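Local atomic coordinates of endo-beta-N-acetylglucosaminidase F1 (Bacteroides thetaiotaomicron VPI-5482, PDB entry 6TCV), a protein that probably hydrolyses high-mannose N-glycans between the two N-acetylglucosamines of their core, and is captured here with a Man9GlcNAc2Asn substrate. Residues F202-N207 with V217-N222; I373-N378 with F415-G420. The protein carries 2 engineered substitutions. All blocks are in the same frame, centred on the assembly; numbering follows the deposited sequence. Where two conformers were deposited one is given.

Interaction 1 of 2, residues F202-N207 with V217-N222; sequences FAANIN and VQCNPN. With MAN (alpha-D-mannopyranose), chain B; NAG (2-acetamido-2-deoxy-beta-D-glucopyranose), chain C; MAN (alpha-D-mannopyranose), chain D.
Asn205 and Gln218 form an antiparallel hydrogen-bonded pair: Asn205 N gives to Gln218 O at 2.9 Å, and Gln218 N to Asn205 O at 2.8 Å, the second nearly straight (171°). The small alanine suits position 204, with its methyl against Val217 CG1 and Cys219 SG. At the far end the amides of Asn207 and Gln218 stack with planes 11° apart, and Gln218 OE1 lies 3.3 Å from Asn207 CB; Asn207 OD1 takes its hydrogen bond from Asn251.

Next come the sugars. The mannose of chain B gives O3 to Asn205 OD1 (2.7 Å) and O4 to Ala203 O (2.8 Å), and its O4 receives Asn205 ND2. Asn220 ND2 donates to the same O3 at 3.0 Å; with chi1 at 73°, its CG sits between backbone N and carbonyl carbon, which turns the amide toward the sugar while OD1 N-caps helix 221-228 through Asn222 N, weakly, and Val223 N. Phe202, whose peptide bond to Ala203 is cis, brings ring atom CZ to 3.3 Å from N-acetylglucosamine O7 and CE2 to 3.5 Å from O6 of the chain B mannose. Replacing Phe202 by an alanine is likely to leave Phe404 without its edge-to-face partner and to open a gap beside the two sugars.

Waters and second-shell groups fix these positions: one water joins Asn205 OD1 to Gln218 NE2, another accepts from Ala203 N and Asn220 ND2, and Leu249 O receives Asn205 ND2. Amides, able to give and accept at once, suit sugar hydroxyls; with the Ala203 carbonyl they hold O3 and O4 of this mannose, and Glu175 and Asn177 add further sugar bonds.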
loop_
_atom_site.group_PDB
_atom_site.type_symbol
_atom_site.label_atom_id
_atom_site.label_comp_id
_atom_site.label_asym_id
_atom_site.label_seq_id
_atom_site.Cartn_x
_atom_site.Cartn_y
_atom_site.Cartn_z
ATOM N N PHE A 202 -6.255 -10.455 4.512
ATOM C CA PHE A 202 -5.262 -11.337 5.148
ATOM C C PHE A 202 -5.869 -12.736 5.200
ATOM O O PHE A 202 -6.823 -12.986 5.939
ATOM C CB PHE A 202 -4.944 -10.804 6.544
ATOM C CG PHE A 202 -3.769 -11.497 7.209
ATOM C CD1 PHE A 202 -2.477 -11.083 6.912
ATOM C CD2 PHE A 202 -3.961 -12.463 8.171
ATOM C CE1 PHE A 202 -1.413 -11.687 7.539
ATOM C CE2 PHE A 202 -2.911 -13.073 8.807
ATOM C CZ PHE A 202 -1.638 -12.669 8.511
ATOM N N ALA A 203 -5.338 -13.684 4.426
ATOM C CA ALA A 203 -4.213 -13.537 3.469
ATOM C C ALA A 203 -4.263 -14.617 2.425
ATOM O O ALA A 203 -4.586 -15.787 2.745
ATOM C CB ALA A 203 -2.849 -13.643 4.167
ATOM N N ALA A 204 -3.873 -14.255 1.202
ATOM C CA ALA A 204 -3.427 -15.243 0.229
ATOM C C ALA A 204 -2.080 -15.778 0.695
ATOM O O ALA A 204 -1.394 -15.200 1.526
ATOM C CB ALA A 204 -3.276 -14.604 -1.163
ATOM N N ASN A 205 -1.667 -16.891 0.110
ATOM C CA ASN A 205 -0.445 -17.562 0.528
ATOM C C ASN A 205 0.565 -17.696 -0.595
ATOM O O ASN A 205 0.223 -17.669 -1.776
ATOM C CB ASN A 205 -0.777 -18.939 1.064
ATOM C CG ASN A 205 -1.686 -18.866 2.230
ATOM O OD1 ASN A 205 -2.815 -19.338 2.210
ATOM N ND2 ASN A 205 -1.203 -18.241 3.279
ATOM N N ILE A 206 1.834 -17.838 -0.209
ATOM C CA ILE A 206 2.842 -18.407 -1.107
ATOM C C ILE A 206 2.944 -19.895 -0.789
ATOM O O ILE A 206 3.089 -20.285 0.389
ATOM C CB ILE A 206 4.189 -17.682 -1.034
ATOM C CG1 ILE A 206 5.130 -18.271 -2.073
ATOM C CG2 ILE A 206 4.806 -17.693 0.368
ATOM C CD1 ILE A 206 6.400 -17.438 -2.317
ATOM N N ASN A 207 2.888 -20.727 -1.834
ATOM C CA ASN A 207 3.017 -22.170 -1.687
ATOM C C ASN A 207 3.740 -22.696 -2.921
ATOM O O ASN A 207 3.851 -22.011 -3.953
ATOM C CB ASN A 207 1.662 -22.849 -1.597
ATOM C CG ASN A 207 1.095 -22.774 -0.206
ATOM O OD1 ASN A 207 0.168 -21.976 0.069
ATOM N ND2 ASN A 207 1.620 -23.596 0.691
ATOM N N VAL A 217 1.085 -17.889 -5.972
ATOM C CA VAL A 217 0.052 -17.371 -5.082
ATOM C C VAL A 217 -1.010 -18.453 -4.997
ATOM O O VAL A 217 -1.554 -18.914 -6.019
ATOM C CB VAL A 217 -0.532 -16.082 -5.660
ATOM C CG1 VAL A 217 -1.695 -15.564 -4.825
ATOM C CG2 VAL A 217 0.533 -15.031 -5.785
ATOM N N GLN A 218 -1.330 -18.858 -3.777
ATOM C CA GLN A 218 -2.336 -19.863 -3.517
ATOM C C GLN A 218 -3.389 -19.221 -2.637
ATOM O O GLN A 218 -3.092 -18.792 -1.510
ATOM C CB GLN A 218 -1.685 -21.075 -2.830
ATOM C CG GLN A 218 -2.701 -22.188 -2.499
ATOM C CD GLN A 218 -2.081 -23.404 -1.815
ATOM O OE1 GLN A 218 -1.270 -24.100 -2.421
ATOM N NE2 GLN A 218 -2.496 -23.687 -0.598
ATOM N N CYS A 219 -4.629 -19.244 -3.096
ATOM C CA CYS A 219 -5.730 -18.569 -2.412
ATOM C C CYS A 219 -6.631 -19.638 -1.833
ATOM O O CYS A 219 -7.140 -20.515 -2.546
ATOM C CB CYS A 219 -6.524 -17.728 -3.420
ATOM S SG CYS A 219 -5.578 -16.295 -4.009
ATOM N N ASN A 220 -6.852 -19.571 -0.530
ATOM C CA ASN A 220 -7.797 -20.452 0.134
ATOM C C ASN A 220 -9.208 -20.110 -0.317
ATOM O O ASN A 220 -9.442 -19.101 -0.999
ATOM C CB ASN A 220 -7.600 -20.456 1.654
ATOM C CG ASN A 220 -8.067 -19.190 2.309
ATOM O OD1 ASN A 220 -9.171 -18.694 2.039
ATOM N ND2 ASN A 220 -7.312 -18.730 3.305
ATOM N N PRO A 221 -10.182 -20.944 0.008
ATOM C CA PRO A 221 -11.522 -20.686 -0.557
ATOM C C PRO A 221 -12.141 -19.370 -0.149
ATOM O O PRO A 221 -12.922 -18.781 -0.916
ATOM C CB PRO A 221 -12.365 -21.873 -0.075
ATOM C CG PRO A 221 -11.361 -22.974 0.150
ATOM C CD PRO A 221 -10.129 -22.256 0.686
ATOM N N ASN A 222 -11.805 -18.825 1.015
ATOM C CA ASN A 222 -12.339 -17.545 1.424
ATOM C C ASN A 222 -11.715 -16.399 0.650
ATOM O O ASN A 222 -12.418 -15.458 0.217
ATOM C CB ASN A 222 -12.104 -17.394 2.909
ATOM C CG ASN A 222 -12.772 -18.473 3.711
ATOM O OD1 ASN A 222 -13.960 -18.773 3.544
ATOM N ND2 ASN A 222 -11.977 -19.169 4.509
HETATM C C1 MAN B . -4.757 -20.004 7.821
HETATM C C2 MAN B . -5.064 -20.433 6.393
HETATM C C3 MAN B . -4.291 -19.538 5.439
HETATM C C4 MAN B . -4.566 -18.063 5.702
HETATM C C5 MAN B . -4.344 -17.715 7.171
HETATM C C6 MAN B . -4.851 -16.332 7.533
HETATM O O2 MAN B . -6.496 -20.360 6.207
HETATM O O3 MAN B . -4.684 -19.833 4.098
HETATM O O4 MAN B . -3.647 -17.263 4.961
HETATM O O5 MAN B . -5.085 -18.640 8.003
HETATM O O6 MAN B . -4.671 -16.096 8.943
HETATM C C1 NAG C . 0.952 -12.605 13.667
HETATM C C2 NAG C . 0.417 -12.663 12.248
HETATM C C3 NAG C . -0.801 -13.572 12.071
HETATM C C4 NAG C . -1.310 -14.045 13.419
HETATM C C5 NAG C . -1.393 -12.847 14.345
HETATM C C6 NAG C . -2.039 -13.143 15.692
HETATM C C7 NAG C . 0.571 -10.846 10.594
HETATM C C8 NAG C . 0.222 -9.397 10.311
HETATM N N2 NAG C . 0.145 -11.322 11.761
HETATM O O3 NAG C . -0.441 -14.701 11.269
HETATM O O4 NAG C . -2.627 -14.586 13.222
HETATM O O5 NAG C . -0.071 -12.352 14.638
HETATM O O6 NAG C . -1.961 -12.030 16.522
HETATM O O7 NAG C . 1.224 -11.543 9.808
HETATM C C1 MAN D . -7.026 -21.466 5.482
HETATM C C2 MAN D . -8.532 -21.287 5.343
HETATM C C3 MAN D . -9.222 -21.482 6.690
HETATM C C4 MAN D . -8.821 -22.818 7.294
HETATM C C5 MAN D . -7.302 -22.843 7.411
HETATM C C6 MAN D . -6.777 -24.154 7.935
HETATM O O2 MAN D . -9.011 -22.221 4.363
HETATM O O3 MAN D . -10.621 -21.376 6.498
HETATM O O4 MAN D . -9.377 -22.969 8.599
HETATM O O5 MAN D . -6.734 -22.695 6.106
HETATM O O6 MAN D . -5.356 -24.054 8.174
HETATM O O HOH W 1 -5.094 -18.029 1.067
HETATM O O HOH W 2 -7.323 -15.930 4.894
HETATM O O HOH W 3 -4.079 -21.605 0.819
#

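Interaction 2 of 2, residues I373-N378 with F415-G420; sequences ISMEFN and FSRLQG. With NAG (2-acetamido-2-deoxy-beta-D-glucopyranose), chain C; MAN (alpha-D-mannopyranose), chain E.
Arg417 reaches across to the end of strand 371-376, where its NH1 and NH2 bind neutral oxygens. Arg417 NH1 donates to Glu376 O at 2.9 Å, almost straight (170°) and in the guanidinium plane, though well above the plane of the carbonyl. A water, also in the guanidinium plane, accepts from NH1 and donates to Phe377 O; Arg417 NH2 serves Gly381 O and Gly383 O. Arginine suits the place because its several N-H groups can bind carbonyls of the strand and the following loop together.

Van der Waals contacts flank this group. Phe377 CD1 lies over one face of the guanidinium, 3.8 Å from Arg417 NH1, with the ring steeply inclined at 77°. Met375 CB packs against Arg417 NH2 at 3.6 Å, and the Met375 chain, bent at chi3 (-80°), brings CE into apolar contact with Leu418 CD2 at 4.2 Å.

Sugar contacts involve other side chains: in one of its two conformers Glu376 accepts N-acetylglucosamine O6 at OE2 (2.7 Å), and Asn378 ND2 donates to mannose O4.

The contact thus ties the turn that leaves helix 411-416 to strand 371-376, whose backbone pairs with strand 400-404 and whose Ile373 touches helix 387-396.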
loop_
_atom_site.group_PDB
_atom_site.type_symbol
_atom_site.label_atom_id
_atom_site.label_comp_id
_atom_site.label_asym_id
_atom_site.label_seq_id
_atom_site.Cartn_x
_atom_site.Cartn_y
_atom_site.Cartn_z
ATOM N N ILE A 373 1.821 2.541 16.101
ATOM C CA ILE A 373 1.066 1.644 16.973
ATOM C C ILE A 373 0.547 0.536 16.073
ATOM O O ILE A 373 0.220 0.763 14.910
ATOM C CB ILE A 373 -0.081 2.370 17.713
ATOM C CG1 ILE A 373 -0.659 1.468 18.813
ATOM C CG2 ILE A 373 -1.150 2.878 16.720
ATOM C CD1 ILE A 373 -1.845 2.164 19.526
ATOM N N SER A 374 0.476 -0.663 16.621
ATOM C CA SER A 374 -0.152 -1.835 16.014
ATOM C C SER A 374 -1.057 -2.470 17.049
ATOM O O SER A 374 -0.586 -3.087 18.014
ATOM C CB SER A 374 0.889 -2.853 15.497
ATOM O OG SER A 374 1.631 -2.200 14.419
ATOM N N MET A 375 -2.346 -2.526 16.714
ATOM C CA MET A 375 -3.363 -2.984 17.653
ATOM C C MET A 375 -3.905 -4.328 17.188
ATOM O O MET A 375 -4.415 -4.446 16.066
ATOM C CB MET A 375 -4.512 -1.972 17.704
ATOM C CG MET A 375 -4.116 -0.624 18.257
ATOM S SD MET A 375 -5.432 0.656 18.222
ATOM C CE MET A 375 -5.287 1.127 16.493
ATOM N N GLU A 376 -3.802 -5.337 18.056
ATOM C CA GLU A 376 -4.344 -6.683 17.785
ATOM C C GLU A 376 -5.781 -6.633 18.293
ATOM O O GLU A 376 -6.027 -6.639 19.516
ATOM C CB GLU A 376 -3.520 -7.751 18.498
ATOM C CG GLU A 376 -3.273 -9.020 17.683
ATOM C CD GLU A 376 -4.517 -9.808 17.344
ATOM O OE1 GLU A 376 -5.645 -9.337 17.644
ATOM O OE2 GLU A 376 -4.388 -10.912 16.784
ATOM N N PHE A 377 -6.744 -6.422 17.396
ATOM C CA PHE A 377 -8.120 -6.197 17.817
ATOM C C PHE A 377 -8.835 -7.470 18.241
ATOM O O PHE A 377 -9.850 -7.378 18.934
ATOM C CB PHE A 377 -8.901 -5.545 16.694
ATOM C CG PHE A 377 -8.639 -4.075 16.468
ATOM C CD1 PHE A 377 -8.553 -3.195 17.519
ATOM C CD2 PHE A 377 -8.512 -3.606 15.153
ATOM C CE1 PHE A 377 -8.331 -1.833 17.296
ATOM C CE2 PHE A 377 -8.314 -2.260 14.918
ATOM C CZ PHE A 377 -8.208 -1.385 15.978
ATOM N N ASN A 378 -8.346 -8.644 17.855
ATOM C CA ASN A 378 -8.962 -9.898 18.298
ATOM C C ASN A 378 -8.429 -10.340 19.658
ATOM O O ASN A 378 -9.199 -10.841 20.477
ATOM C CB ASN A 378 -8.676 -10.981 17.254
ATOM C CG ASN A 378 -9.373 -12.250 17.581
ATOM O OD1 ASN A 378 -10.605 -12.293 17.703
ATOM N ND2 ASN A 378 -8.608 -13.332 17.747
ATOM N N PHE A 415 -13.881 -0.330 19.257
ATOM C CA PHE A 415 -14.166 1.087 19.272
ATOM C C PHE A 415 -13.769 1.732 20.591
ATOM O O PHE A 415 -13.407 2.924 20.618
ATOM C CB PHE A 415 -15.635 1.346 18.939
ATOM C CG PHE A 415 -15.904 1.268 17.442
ATOM C CD1 PHE A 415 -16.146 0.043 16.796
ATOM C CD2 PHE A 415 -15.833 2.426 16.641
ATOM C CE1 PHE A 415 -16.353 -0.064 15.454
ATOM C CE2 PHE A 415 -16.051 2.347 15.279
ATOM C CZ PHE A 415 -16.311 1.121 14.683
ATOM N N SER A 416 -13.821 0.992 21.706
ATOM C CA SER A 416 -13.302 1.538 22.956
ATOM C C SER A 416 -11.852 1.975 22.768
ATOM O O SER A 416 -11.448 3.036 23.267
ATOM C CB SER A 416 -13.457 0.546 24.131
ATOM O OG SER A 416 -12.475 -0.492 24.189
ATOM N N ARG A 417 -11.081 1.209 22.002
ATOM C CA ARG A 417 -9.671 1.466 21.816
ATOM C C ARG A 417 -9.408 2.562 20.801
ATOM O O ARG A 417 -8.239 2.959 20.641
ATOM C CB ARG A 417 -8.960 0.166 21.419
ATOM C CG ARG A 417 -9.042 -0.902 22.490
ATOM C CD ARG A 417 -8.586 -2.237 21.950
ATOM N NE ARG A 417 -7.133 -2.227 21.694
ATOM C CZ ARG A 417 -6.482 -3.266 21.176
ATOM N NH1 ARG A 417 -7.164 -4.355 20.852
ATOM N NH2 ARG A 417 -5.179 -3.205 21.015
ATOM N N LEU A 418 -10.445 3.139 20.222
ATOM C CA LEU A 418 -10.318 4.234 19.252
ATOM C C LEU A 418 -10.866 5.524 19.851
ATOM O O LEU A 418 -10.938 6.526 19.140
ATOM C CB LEU A 418 -11.048 3.916 17.937
ATOM C CG LEU A 418 -10.548 2.668 17.227
ATOM C CD1 LEU A 418 -11.381 2.331 16.039
ATOM C CD2 LEU A 418 -9.073 2.861 16.783
ATOM N N GLN A 419 -11.256 5.558 21.107
ATOM C CA GLN A 419 -11.747 6.792 21.707
ATOM C C GLN A 419 -10.648 7.834 21.858
ATOM O O GLN A 419 -9.512 7.514 22.182
ATOM C CB GLN A 419 -12.342 6.481 23.086
ATOM C CG GLN A 419 -13.613 5.707 22.977
ATOM C CD GLN A 419 -14.206 5.282 24.290
ATOM O OE1 GLN A 419 -13.637 5.495 25.361
ATOM N NE2 GLN A 419 -15.384 4.697 24.206
ATOM N N GLY A 420 -11.006 9.102 21.641
ATOM C CA GLY A 420 -10.102 10.212 21.908
ATOM C C GLY A 420 -9.067 10.517 20.826
ATOM O O GLY A 420 -8.700 11.685 20.610
HETATM C C1 NAG C . 0.952 -12.605 13.667
HETATM C C2 NAG C . 0.417 -12.663 12.248
HETATM C C3 NAG C . -0.801 -13.572 12.071
HETATM C C4 NAG C . -1.310 -14.045 13.419
HETATM C C5 NAG C . -1.393 -12.847 14.345
HETATM C C6 NAG C . -2.039 -13.143 15.692
HETATM C C7 NAG C . 0.571 -10.846 10.594
HETATM C C8 NAG C . 0.222 -9.397 10.311
HETATM N N2 NAG C . 0.145 -11.322 11.761
HETATM O O3 NAG C . -0.441 -14.701 11.269
HETATM O O4 NAG C . -2.627 -14.586 13.222
HETATM O O5 NAG C . -0.071 -12.352 14.638
HETATM O O6 NAG C . -1.961 -12.030 16.522
HETATM O O7 NAG C . 1.224 -11.543 9.808
HETATM C C1 MAN E . -9.137 -19.064 17.042
HETATM C C2 MAN E . -10.489 -18.912 17.705
HETATM C C3 MAN E . -10.694 -17.456 18.091
HETATM C C4 MAN E . -9.562 -17.032 19.010
HETATM C C5 MAN E . -8.202 -17.323 18.383
HETATM C C6 MAN E . -7.096 -17.166 19.390
HETATM O O2 MAN E . -10.487 -19.705 18.909
HETATM O O3 MAN E . -11.947 -17.320 18.740
HETATM O O4 MAN E . -9.661 -15.631 19.261
HETATM O O5 MAN E . -8.111 -18.685 17.929
HETATM O O6 MAN E . -5.797 -17.384 18.833
HETATM O O HOH W 4 -9.941 -4.979 20.493
#

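How the interactions relate
Both contacts are buried and reach the same sheet, whose succession of parallel strands is consistent with the (beta/alpha)8 barrel of this glycosidase family, yet they join it differently. Interaction 1 pairs two of its strands as a hairpin, whereas interaction 2 fastens a post-helical turn to a strand end by one long side chain. Their centres lie 27 Å apart, but strands 169-175 and 400-404 run between them, and Phe404 meets Phe202 and the Glu376 side chain. The same N-acetylglucosamine is approached from both: its acetamido oxygen by an aromatic ring, its O6 by a carboxylate. Interaction 1 builds its sugar site into the contact itself; in interaction 2 the sugars are met by Glu376 and Asn378, whose side chains take no part in the arginine's bonds.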